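Local coordinates for protein hydrolase, isochorismatase family (Pseudomonas putida KT2440, PDB 4H17) that probably acts as a hydrolase of the isochorismatase family on a Rossmann-like alpha/beta fold, though its own substrate is not established, at residues A[22-27]-A[125-130]; A[65-70]-A[116-121]; A[150-155]-A[189-194]; A[106-111]-A[138-143]. All coordinates share one frame; numbering follows the deposited sequence. Where two conformers were deposited one is given.

Contact 1: A[22-27]-A[125-130]; sequences SHASLI and DLIVCG
Ser25 and Ile27 exchange backbone hydrogen bonds with Asp125, Ile127 and Cys129, joining two neighbouring parallel strands at the middle of the Rossmann-like sheet. The axes of 24-27 and 125-130 approach to 4.7 Å and cross at 25°, the twist expected of parallel neighbours. Four N-H...O bonds form the ladder. Ser25 N gives to Asp125 O and Ile127 N to Ser25 O; Ile27 N then meets Ile127 O at 2.8 Å with a nearly straight N-H...O angle of 168°, and Cys129 N gives to Ile27 O. Weaker CA-H...O contacts lie between these rungs, as at Leu126 CA and Ser25 O, 3.4 Å apart.

Before the ladder begins, a water bridges the two chains: it donates to His23 O at 2.7 Å and to Asp125 OD2, and accepts from Asp125 N. The other carboxylate oxygen, OD1, forms a salt bridge with Arg150.

The apolar contacts divide between the two faces of the sheet. Ile27 CD1 lies 4.0 Å from Leu126 CD1 on one face; on the other, Leu26 and Cys129 pack against helix 45-61. There Ile127 spreads its branches: with chi1 at -63°, CG1 runs beside its own N and brings CD1 to 3.6 Å from Ala24 CB, while CG2 turns the other way and meets Leu26 CD1 at 3.8 Å.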
# COMPACT_ATOMS: atom_id res chain seq x y z
N SER A 22 -24.02 9.63 6.01
CA SER A 22 -24.62 10.95 6.11
C SER A 22 -23.61 12.07 6.25
O SER A 22 -23.94 13.24 5.97
CB SER A 22 -25.60 10.99 7.28
OG SER A 22 -24.97 10.75 8.53
N HIS A 23 -22.38 11.76 6.66
CA HIS A 23 -21.33 12.77 6.77
C HIS A 23 -20.13 12.48 5.87
O HIS A 23 -19.07 13.08 6.02
CB HIS A 23 -20.86 12.85 8.22
CG HIS A 23 -21.96 13.05 9.20
ND1 HIS A 23 -22.88 14.07 9.09
CD2 HIS A 23 -22.29 12.36 10.32
CE1 HIS A 23 -23.74 14.00 10.09
NE2 HIS A 23 -23.40 12.97 10.86
N ALA A 24 -20.33 11.64 4.87
CA ALA A 24 -19.20 11.15 4.07
C ALA A 24 -19.29 11.52 2.60
O ALA A 24 -20.34 11.88 2.13
CB ALA A 24 -19.08 9.64 4.21
N SER A 25 -18.15 11.42 1.93
CA SER A 25 -18.07 11.40 0.45
C SER A 25 -17.82 9.94 0.04
O SER A 25 -16.99 9.25 0.65
CB SER A 25 -16.93 12.24 -0.07
OG SER A 25 -17.01 13.65 0.24
N LEU A 26 -18.51 9.47 -1.00
CA LEU A 26 -18.38 8.07 -1.48
C LEU A 26 -17.49 8.06 -2.72
O LEU A 26 -17.68 8.87 -3.64
CB LEU A 26 -19.72 7.48 -1.88
CG LEU A 26 -19.73 6.08 -2.53
CD1 LEU A 26 -19.21 5.00 -1.60
CD2 LEU A 26 -21.13 5.75 -2.99
N ILE A 27 -16.48 7.22 -2.71
CA ILE A 27 -15.52 7.06 -3.81
C ILE A 27 -15.55 5.63 -4.34
O ILE A 27 -15.31 4.68 -3.58
CB ILE A 27 -14.07 7.41 -3.41
CG1 ILE A 27 -13.99 8.81 -2.75
CG2 ILE A 27 -13.14 7.30 -4.63
CD1 ILE A 27 -12.65 9.19 -2.16
N ASP A 125 -14.34 12.38 6.15
CA ASP A 125 -14.73 10.97 6.04
C ASP A 125 -15.05 10.51 4.61
O ASP A 125 -15.96 10.99 3.94
CB ASP A 125 -15.94 10.62 6.92
CG ASP A 125 -15.64 10.60 8.42
OD1 ASP A 125 -14.85 9.73 8.86
OD2 ASP A 125 -16.27 11.32 9.21
N LEU A 126 -14.28 9.52 4.20
CA LEU A 126 -14.39 8.91 2.88
C LEU A 126 -14.78 7.46 3.01
O LEU A 126 -14.19 6.71 3.77
CB LEU A 126 -13.06 8.99 2.13
CG LEU A 126 -12.32 10.33 2.07
CD1 LEU A 126 -10.99 10.15 1.34
CD2 LEU A 126 -13.17 11.44 1.49
N ILE A 127 -15.80 7.07 2.26
CA ILE A 127 -16.18 5.68 2.10
C ILE A 127 -15.63 5.26 0.73
O ILE A 127 -15.94 5.91 -0.29
CB ILE A 127 -17.71 5.47 2.20
CG1 ILE A 127 -18.18 5.88 3.61
CG2 ILE A 127 -18.06 4.03 1.89
CD1 ILE A 127 -19.66 6.11 3.73
N VAL A 128 -14.80 4.22 0.75
CA VAL A 128 -14.08 3.74 -0.40
C VAL A 128 -14.40 2.32 -0.79
O VAL A 128 -14.46 1.42 0.05
CB VAL A 128 -12.56 3.86 -0.15
CG1 VAL A 128 -11.77 3.43 -1.36
CG2 VAL A 128 -12.13 5.25 0.26
N CYS A 129 -14.64 2.11 -2.09
CA CYS A 129 -14.86 0.77 -2.58
C CYS A 129 -14.22 0.68 -3.97
O CYS A 129 -13.77 1.70 -4.49
CB CYS A 129 -16.36 0.47 -2.62
SG CYS A 129 -17.31 1.54 -3.71
N GLY A 130 -14.21 -0.53 -4.51
CA GLY A 130 -13.75 -0.79 -5.88
C GLY A 130 -12.54 -1.70 -5.99
O GLY A 130 -12.32 -2.58 -5.14
O HOH W 1 -16.77 13.87 7.30

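Contact 2: A[65-70]-A[116-121]; sequences PIIHVR and ETLQEL
Strand 66-70 and helix 116-121 run almost antiparallel, at 171° with axes 11.1 Å apart, and Pro65 and Leu121 bring their CA atoms to 7.4 Å. This is the helix-on-sheet layering of an alpha/beta fold: helix 114-121 belongs to the crossover from strand 99-103 to strand 125-131, and here it rides over a strand that this crossover spans. No hydrogen bond links the two segments, so the join rests on apolar side chains.

Ile67 is the centre of it. Its CG1 stands beside the backbone N (chi1 -62°) and the chain then extends, which sends CD1 out from the strand toward the helix side chains. That one methyl meets three residues: Leu118 CD2 at 3.3 Å, tighter than ordinary carbon contact, Leu121 CD2 at 4.0 Å, and Thr117 CG2 at 4.2 Å. Thr117 presents its methyl to the strand while its OG1 bonds back to Lys113 O within the helix. Neighbouring strands complete the floor, with Ile99 against Ile67 and Thr117, and Ser25 against Pro65 and Leu121. Just before the strand, Pro65 CB lies 3.6 Å from Leu121 CD2.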
# COMPACT_ATOMS: atom_id res chain seq x y z
N PRO A 65 -22.13 13.27 -1.83
CA PRO A 65 -21.16 13.41 -2.91
C PRO A 65 -20.65 12.08 -3.32
O PRO A 65 -20.33 11.24 -2.43
CB PRO A 65 -20.06 14.27 -2.28
CG PRO A 65 -20.67 14.90 -1.09
CD PRO A 65 -21.63 13.86 -0.57
N ILE A 66 -20.59 11.85 -4.64
CA ILE A 66 -20.15 10.59 -5.16
C ILE A 66 -19.09 10.83 -6.22
O ILE A 66 -19.30 11.61 -7.17
CB ILE A 66 -21.31 9.80 -5.81
CG1 ILE A 66 -22.43 9.56 -4.79
CG2 ILE A 66 -20.82 8.52 -6.47
CD1 ILE A 66 -23.76 9.13 -5.40
N ILE A 67 -17.97 10.15 -6.06
CA ILE A 67 -16.80 10.27 -6.96
C ILE A 67 -16.49 8.92 -7.59
O ILE A 67 -16.30 7.92 -6.89
CB ILE A 67 -15.57 10.73 -6.22
CG1 ILE A 67 -15.80 12.11 -5.62
CG2 ILE A 67 -14.37 10.64 -7.14
CD1 ILE A 67 -14.74 12.58 -4.63
N HIS A 68 -16.54 8.87 -8.91
CA HIS A 68 -16.18 7.69 -9.68
C HIS A 68 -14.78 7.89 -10.28
O HIS A 68 -14.52 8.90 -10.97
CB HIS A 68 -17.15 7.47 -10.83
CG HIS A 68 -18.60 7.46 -10.44
ND1 HIS A 68 -19.31 6.29 -10.29
CD2 HIS A 68 -19.47 8.46 -10.21
CE1 HIS A 68 -20.55 6.58 -9.96
NE2 HIS A 68 -20.68 7.89 -9.92
N VAL A 69 -13.92 6.93 -10.05
CA VAL A 69 -12.57 6.91 -10.61
C VAL A 69 -12.47 5.81 -11.67
O VAL A 69 -12.93 4.70 -11.42
CB VAL A 69 -11.55 6.67 -9.47
CG1 VAL A 69 -10.16 6.56 -10.02
CG2 VAL A 69 -11.63 7.76 -8.39
N ARG A 70 -11.82 6.08 -12.80
CA ARG A 70 -11.49 5.07 -13.78
C ARG A 70 -10.06 5.24 -14.27
O ARG A 70 -9.49 6.33 -14.21
CB ARG A 70 -12.38 5.20 -15.04
CG ARG A 70 -13.80 4.72 -14.86
CD ARG A 70 -14.49 4.61 -16.20
NE ARG A 70 -14.75 5.92 -16.83
CZ ARG A 70 -15.54 6.09 -17.92
NH1 ARG A 70 -16.07 5.07 -18.55
NH2 ARG A 70 -15.76 7.32 -18.38
N GLU A 116 -8.18 18.55 -4.42
CA GLU A 116 -8.91 19.81 -4.53
C GLU A 116 -10.40 19.53 -4.46
O GLU A 116 -11.15 20.23 -3.77
CB GLU A 116 -8.54 20.48 -5.88
CG GLU A 116 -9.16 21.83 -6.24
CD GLU A 116 -8.56 22.43 -7.52
OE1 GLU A 116 -7.61 21.84 -8.09
OE2 GLU A 116 -9.02 23.50 -7.96
N THR A 117 -10.82 18.47 -5.15
CA THR A 117 -12.21 18.07 -5.14
C THR A 117 -12.69 17.68 -3.73
O THR A 117 -13.76 18.14 -3.24
CB THR A 117 -12.45 16.92 -6.11
OG1 THR A 117 -12.16 17.41 -7.43
CG2 THR A 117 -13.87 16.41 -6.03
N LEU A 118 -11.94 16.83 -3.07
CA LEU A 118 -12.33 16.43 -1.71
C LEU A 118 -12.32 17.62 -0.73
O LEU A 118 -13.19 17.69 0.13
CB LEU A 118 -11.47 15.29 -1.21
CG LEU A 118 -11.56 13.98 -1.98
CD1 LEU A 118 -10.59 12.98 -1.36
CD2 LEU A 118 -13.00 13.50 -1.94
N GLN A 119 -11.38 18.56 -0.91
CA GLN A 119 -11.35 19.81 -0.11
C GLN A 119 -12.64 20.62 -0.30
O GLN A 119 -13.29 21.03 0.66
CB GLN A 119 -10.11 20.63 -0.44
CG GLN A 119 -8.87 20.02 0.17
CD GLN A 119 -7.61 20.74 -0.26
OE1 GLN A 119 -7.42 21.05 -1.43
NE2 GLN A 119 -6.75 21.03 0.69
N GLU A 120 -13.03 20.77 -1.56
CA GLU A 120 -14.21 21.47 -1.91
C GLU A 120 -15.47 20.85 -1.33
O GLU A 120 -16.44 21.57 -0.96
CB GLU A 120 -14.31 21.46 -3.42
CG GLU A 120 -15.34 22.39 -3.98
CD GLU A 120 -15.30 22.44 -5.50
OE1 GLU A 120 -14.65 21.57 -6.09
OE2 GLU A 120 -15.90 23.36 -6.07
N LEU A 121 -15.49 19.53 -1.25
CA LEU A 121 -16.64 18.82 -0.74
C LEU A 121 -16.74 18.92 0.80
O LEU A 121 -17.81 18.84 1.38
CB LEU A 121 -16.60 17.38 -1.14
CG LEU A 121 -17.21 17.02 -2.51
CD1 LEU A 121 -16.94 18.08 -3.55
CD2 LEU A 121 -16.80 15.66 -3.03

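Contact 3: A[150-155]-A[189-194]; sequences RCTLVE and CVAPTA
Glu155 and Val190 cross at about a right angle where strand 150-154 turns its corner beside strand 189-191, the outermost parallel strand of the sheet within this chain. Traced outward, Glu155 has its CB 3.6 Å from Val190 CG1. Because CG sits between N and the carbonyl carbon (chi1 57°), the chain folds back over the partner strand, with CG 3.7 Å from Ala191 O. CD and OE1 stay against the same methyl, OE1 at 3.6 Å from Val190 CG1, and OE2 ends 3.7 Å from Pro192 N. Cutting Glu155 back to alanine is likely to open a gap along Val190 CG1 and at Pro192, where the chain from CG to the carboxylate now lies.

The backbones pair in a ladder. Cys189 N gives to Cys151 O, Leu153 N to Cys189 O at 2.7 Å, Ala191 N to Leu153 O, and Glu155 N to Ala191 O at 3.0 Å. On the face of Leu153 and Val190, Leu153 packs on Met180 and Met183 of helix 172-186; on the other, Thr152 OG1 bonds to Ala19 N. Lys166 of the second subunit also packs on Glu155. Main-chain bonds therefore set the register; the acid chain packs along Val190 and Pro192, its carboxylate making no hydrogen bond to this segment.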
# COMPACT_ATOMS: atom_id res chain seq x y z
N ARG A 150 -10.08 10.43 6.82
CA ARG A 150 -10.46 9.25 7.55
C ARG A 150 -11.18 8.35 6.58
O ARG A 150 -12.25 8.70 6.09
CB ARG A 150 -11.42 9.62 8.66
CG ARG A 150 -10.80 10.34 9.83
CD ARG A 150 -11.83 10.49 10.96
NE ARG A 150 -12.95 11.37 10.61
CZ ARG A 150 -12.95 12.70 10.74
NH1 ARG A 150 -11.88 13.33 11.23
NH2 ARG A 150 -14.02 13.40 10.40
N CYS A 151 -10.62 7.18 6.32
CA CYS A 151 -11.15 6.27 5.29
C CYS A 151 -11.89 5.13 5.95
O CYS A 151 -11.42 4.57 6.93
CB CYS A 151 -10.02 5.72 4.45
SG CYS A 151 -9.34 6.94 3.31
N THR A 152 -13.03 4.77 5.36
CA THR A 152 -13.75 3.56 5.70
C THR A 152 -13.83 2.75 4.41
O THR A 152 -14.44 3.20 3.42
CB THR A 152 -15.15 3.84 6.24
OG1 THR A 152 -15.03 4.57 7.47
CG2 THR A 152 -15.88 2.55 6.47
N LEU A 153 -13.17 1.60 4.42
CA LEU A 153 -13.05 0.78 3.22
C LEU A 153 -14.07 -0.32 3.28
O LEU A 153 -14.13 -1.07 4.26
CB LEU A 153 -11.64 0.19 3.17
CG LEU A 153 -11.27 -0.77 2.05
CD1 LEU A 153 -11.51 -0.24 0.66
CD2 LEU A 153 -9.82 -1.16 2.23
N VAL A 154 -14.85 -0.48 2.22
CA VAL A 154 -15.99 -1.40 2.28
C VAL A 154 -15.53 -2.74 1.73
O VAL A 154 -15.39 -2.92 0.52
CB VAL A 154 -17.20 -0.89 1.49
CG1 VAL A 154 -18.40 -1.80 1.69
CG2 VAL A 154 -17.50 0.53 1.90
N GLU A 155 -15.26 -3.68 2.64
CA GLU A 155 -14.47 -4.87 2.28
C GLU A 155 -15.20 -5.81 1.32
O GLU A 155 -14.58 -6.52 0.53
CB GLU A 155 -14.05 -5.65 3.53
CG GLU A 155 -15.23 -6.07 4.38
CD GLU A 155 -14.80 -6.54 5.75
OE1 GLU A 155 -13.73 -7.20 5.83
OE2 GLU A 155 -15.53 -6.25 6.73
N CYS A 189 -10.76 2.32 8.58
CA CYS A 189 -11.80 1.44 9.15
C CYS A 189 -12.20 0.51 8.06
O CYS A 189 -12.36 0.93 6.91
CB CYS A 189 -12.99 2.25 9.63
SG CYS A 189 -12.64 3.14 11.16
N VAL A 190 -12.37 -0.77 8.38
CA VAL A 190 -12.85 -1.73 7.38
C VAL A 190 -14.20 -2.19 7.86
O VAL A 190 -14.35 -2.61 9.03
CB VAL A 190 -11.84 -2.88 7.21
CG1 VAL A 190 -12.34 -3.93 6.25
CG2 VAL A 190 -10.47 -2.34 6.74
N ALA A 191 -15.19 -2.14 6.96
CA ALA A 191 -16.59 -2.41 7.33
C ALA A 191 -17.34 -3.06 6.18
O ALA A 191 -16.96 -2.85 5.03
CB ALA A 191 -17.27 -1.13 7.72
N PRO A 192 -18.38 -3.88 6.48
CA PRO A 192 -19.22 -4.43 5.42
C PRO A 192 -20.30 -3.43 5.00
O PRO A 192 -20.71 -2.53 5.74
CB PRO A 192 -19.82 -5.66 6.06
CG PRO A 192 -19.90 -5.34 7.51
CD PRO A 192 -18.78 -4.38 7.81
N THR A 193 -20.74 -3.59 3.75
CA THR A 193 -21.71 -2.71 3.13
C THR A 193 -22.94 -2.53 4.03
O THR A 193 -23.46 -1.42 4.17
CB THR A 193 -22.13 -3.30 1.76
OG1 THR A 193 -21.01 -3.34 0.86
CG2 THR A 193 -23.26 -2.56 1.07
N ALA A 194 -23.40 -3.64 4.59
CA ALA A 194 -24.65 -3.66 5.39
C ALA A 194 -24.58 -2.73 6.59
O ALA A 194 -25.59 -2.19 7.02
CB ALA A 194 -24.95 -5.08 5.83

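Contact 4: A[106-111]-A[138-143]; sequences PNAFKN and STTVRR. With SO4 (sulfate ion), chain D; SO4 (sulfate ion), chain I.
Oxygen O2 of the chain D sulfate is gripped from both segments: Asn107 ND2 donates at 2.9 Å and Arg143 NE at 2.8 Å. Arg143 NH2 gives a further bond to O4 of the same ion, so two edge nitrogens hold one sulfate. NH1 meets the second, chain I sulfate, its O2 lying 2.9 Å away in the guanidinium plane; NH2 also gives a more bent bond (131°) to O1 of that ion and thus bridges the two. Both ions probably come from the crystallisation liquor, and Arg143 of the second subunit reaches them too. The site is thus an anion-binding patch at the dimer interface, where Asn107 ND2 also bonds to Asp146 of the second subunit.

Next to the ions, the loop is shaped to meet helix 133-146. Asn107 OD1 accepts from Phe109 N at 2.9 Å, an Asx turn inside the type I turn 107-110. Across the contact, Ala108 N donates to Thr140 OG1 at 2.9 Å; that hydroxyl also bonds to Ser136 O. With CG anti to the backbone N (chi1 -170°), Arg143 lays CG 3.5 Å from Asn107 OD1 and 3.6 Å from Phe109 CD1; the bend at chi2 then turns CD and the guanidinium toward the ions, its plane 87° from the Phe109 ring. Thr140 O lies at the ring's edge, 3.7 Å from Phe109 CE1.

A leucine in place of Arg143 would probably leave both sulfates without these guanidinium donors and Asp146 of the same chain without its salt-bridge mate. The chemistry implies a loop-to-helix join with one direct hydrogen bond, beside a guanidinium whose positive charge the anions and Asp146 are likely to balance.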
# COMPACT_ATOMS: atom_id res chain seq x y z
N PRO A 106 -1.93 3.99 -9.77
CA PRO A 106 -2.74 3.37 -8.69
C PRO A 106 -3.23 4.39 -7.65
O PRO A 106 -4.36 4.31 -7.22
CB PRO A 106 -1.81 2.31 -8.08
CG PRO A 106 -0.91 1.93 -9.22
CD PRO A 106 -0.68 3.21 -10.00
N ASN A 107 -2.39 5.37 -7.33
CA ASN A 107 -2.76 6.51 -6.52
C ASN A 107 -3.70 7.44 -7.30
O ASN A 107 -3.28 8.17 -8.18
CB ASN A 107 -1.48 7.26 -6.13
CG ASN A 107 -1.75 8.58 -5.45
OD1 ASN A 107 -2.91 8.87 -5.05
ND2 ASN A 107 -0.74 9.40 -5.36
N ALA A 108 -4.98 7.45 -6.90
CA ALA A 108 -5.98 8.23 -7.61
C ALA A 108 -5.86 9.75 -7.43
O ALA A 108 -6.55 10.50 -8.13
CB ALA A 108 -7.40 7.78 -7.28
N PHE A 109 -5.00 10.20 -6.51
CA PHE A 109 -4.69 11.65 -6.38
C PHE A 109 -3.75 12.19 -7.45
O PHE A 109 -3.79 13.39 -7.77
CB PHE A 109 -4.11 11.93 -5.01
CG PHE A 109 -5.09 11.73 -3.87
CD1 PHE A 109 -5.19 10.49 -3.26
CD2 PHE A 109 -5.89 12.77 -3.41
CE1 PHE A 109 -6.04 10.29 -2.22
CE2 PHE A 109 -6.80 12.55 -2.39
CZ PHE A 109 -6.85 11.32 -1.78
N LYS A 110 -2.86 11.33 -7.96
CA LYS A 110 -1.75 11.80 -8.79
C LYS A 110 -2.24 12.34 -10.12
O LYS A 110 -2.80 11.61 -10.94
CB LYS A 110 -0.72 10.69 -8.99
CG LYS A 110 0.45 11.00 -9.92
CD LYS A 110 1.33 12.16 -9.46
CE LYS A 110 2.72 12.12 -10.11
NZ LYS A 110 3.67 13.14 -9.54
N ASN A 111 -2.03 13.64 -10.31
CA ASN A 111 -2.47 14.37 -11.51
C ASN A 111 -3.97 14.33 -11.83
O ASN A 111 -4.36 14.43 -13.00
CB ASN A 111 -1.66 13.93 -12.74
CG ASN A 111 -0.16 14.11 -12.56
OD1 ASN A 111 0.32 15.09 -11.97
ND2 ASN A 111 0.61 13.17 -13.11
N SER A 138 -5.83 0.09 -2.19
CA SER A 138 -4.81 0.18 -1.15
C SER A 138 -3.97 1.44 -1.31
O SER A 138 -3.77 2.21 -0.32
CB SER A 138 -3.91 -1.06 -1.16
OG SER A 138 -2.96 -0.92 -0.11
N THR A 139 -3.53 1.73 -2.53
CA THR A 139 -2.66 2.88 -2.76
C THR A 139 -3.40 4.18 -2.49
O THR A 139 -2.87 5.07 -1.82
CB THR A 139 -2.11 2.88 -4.16
OG1 THR A 139 -1.47 1.65 -4.41
CG2 THR A 139 -1.14 4.04 -4.34
N THR A 140 -4.65 4.28 -2.97
CA THR A 140 -5.42 5.51 -2.81
C THR A 140 -5.78 5.78 -1.33
O THR A 140 -5.65 6.89 -0.88
CB THR A 140 -6.64 5.50 -3.76
OG1 THR A 140 -6.15 5.47 -5.11
CG2 THR A 140 -7.48 6.73 -3.52
N VAL A 141 -6.10 4.71 -0.61
CA VAL A 141 -6.45 4.82 0.79
C VAL A 141 -5.22 5.27 1.54
O VAL A 141 -5.28 6.13 2.41
CB VAL A 141 -6.99 3.48 1.32
CG1 VAL A 141 -7.08 3.45 2.85
CG2 VAL A 141 -8.38 3.23 0.73
N ARG A 142 -4.08 4.67 1.22
CA ARG A 142 -2.84 5.08 1.89
C ARG A 142 -2.53 6.57 1.65
O ARG A 142 -2.21 7.30 2.59
CB ARG A 142 -1.66 4.23 1.44
CG ARG A 142 -1.76 2.73 1.85
CD ARG A 142 -0.76 1.86 1.13
NE ARG A 142 -0.92 0.42 1.41
CZ ARG A 142 -0.24 -0.24 2.35
NH1 ARG A 142 0.67 0.36 3.09
NH2 ARG A 142 -0.45 -1.55 2.53
N ARG A 143 -2.67 7.01 0.41
CA ARG A 143 -2.41 8.40 0.08
C ARG A 143 -3.36 9.37 0.81
O ARG A 143 -2.97 10.46 1.24
CB ARG A 143 -2.44 8.63 -1.43
CG ARG A 143 -1.93 10.01 -1.85
CD ARG A 143 -0.54 10.29 -1.35
NE ARG A 143 -0.05 11.56 -1.86
CZ ARG A 143 0.86 12.29 -1.23
NH1 ARG A 143 1.38 11.85 -0.10
NH2 ARG A 143 1.26 13.47 -1.74
S SO4 D . -0.24 13.29 -5.23
O1 SO4 D . 0.69 12.74 -6.24
O2 SO4 D . -0.78 12.15 -4.52
O3 SO4 D . -1.31 14.00 -5.94
O4 SO4 D . 0.51 14.19 -4.29
S SO4 I . 4.64 13.26 -0.39
O1 SO4 I . 4.17 14.15 -1.50
O2 SO4 I . 3.70 13.35 0.76
O3 SO4 I . 5.92 13.84 0.15
O4 SO4 I . 4.91 11.87 -0.81

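In the fold
Contacts 1 and 3 are both parallel strand pairings of the one sheet, the first central and the second at its edge; they meet where strands 125-131 and 150-159 are neighbours. Contact 2 reaches the same sheet through strand 66-71, beside 24-29, but adds a helix layer and relies on methyl contacts where the strand pairings rely on main-chain bonds. Contact 4 lies off the sheet, linking a loop to helix 133-146, and is the one that meets bound sulfates. Contacts 1, 3 and 4 are largely buried, contact 2 only partly. Leu118 on Phe109 and Val141 on Val128 and Cys151 tie contact 4 to the rest, while the second subunit reaches contact 4 broadly and contact 3 at one residue.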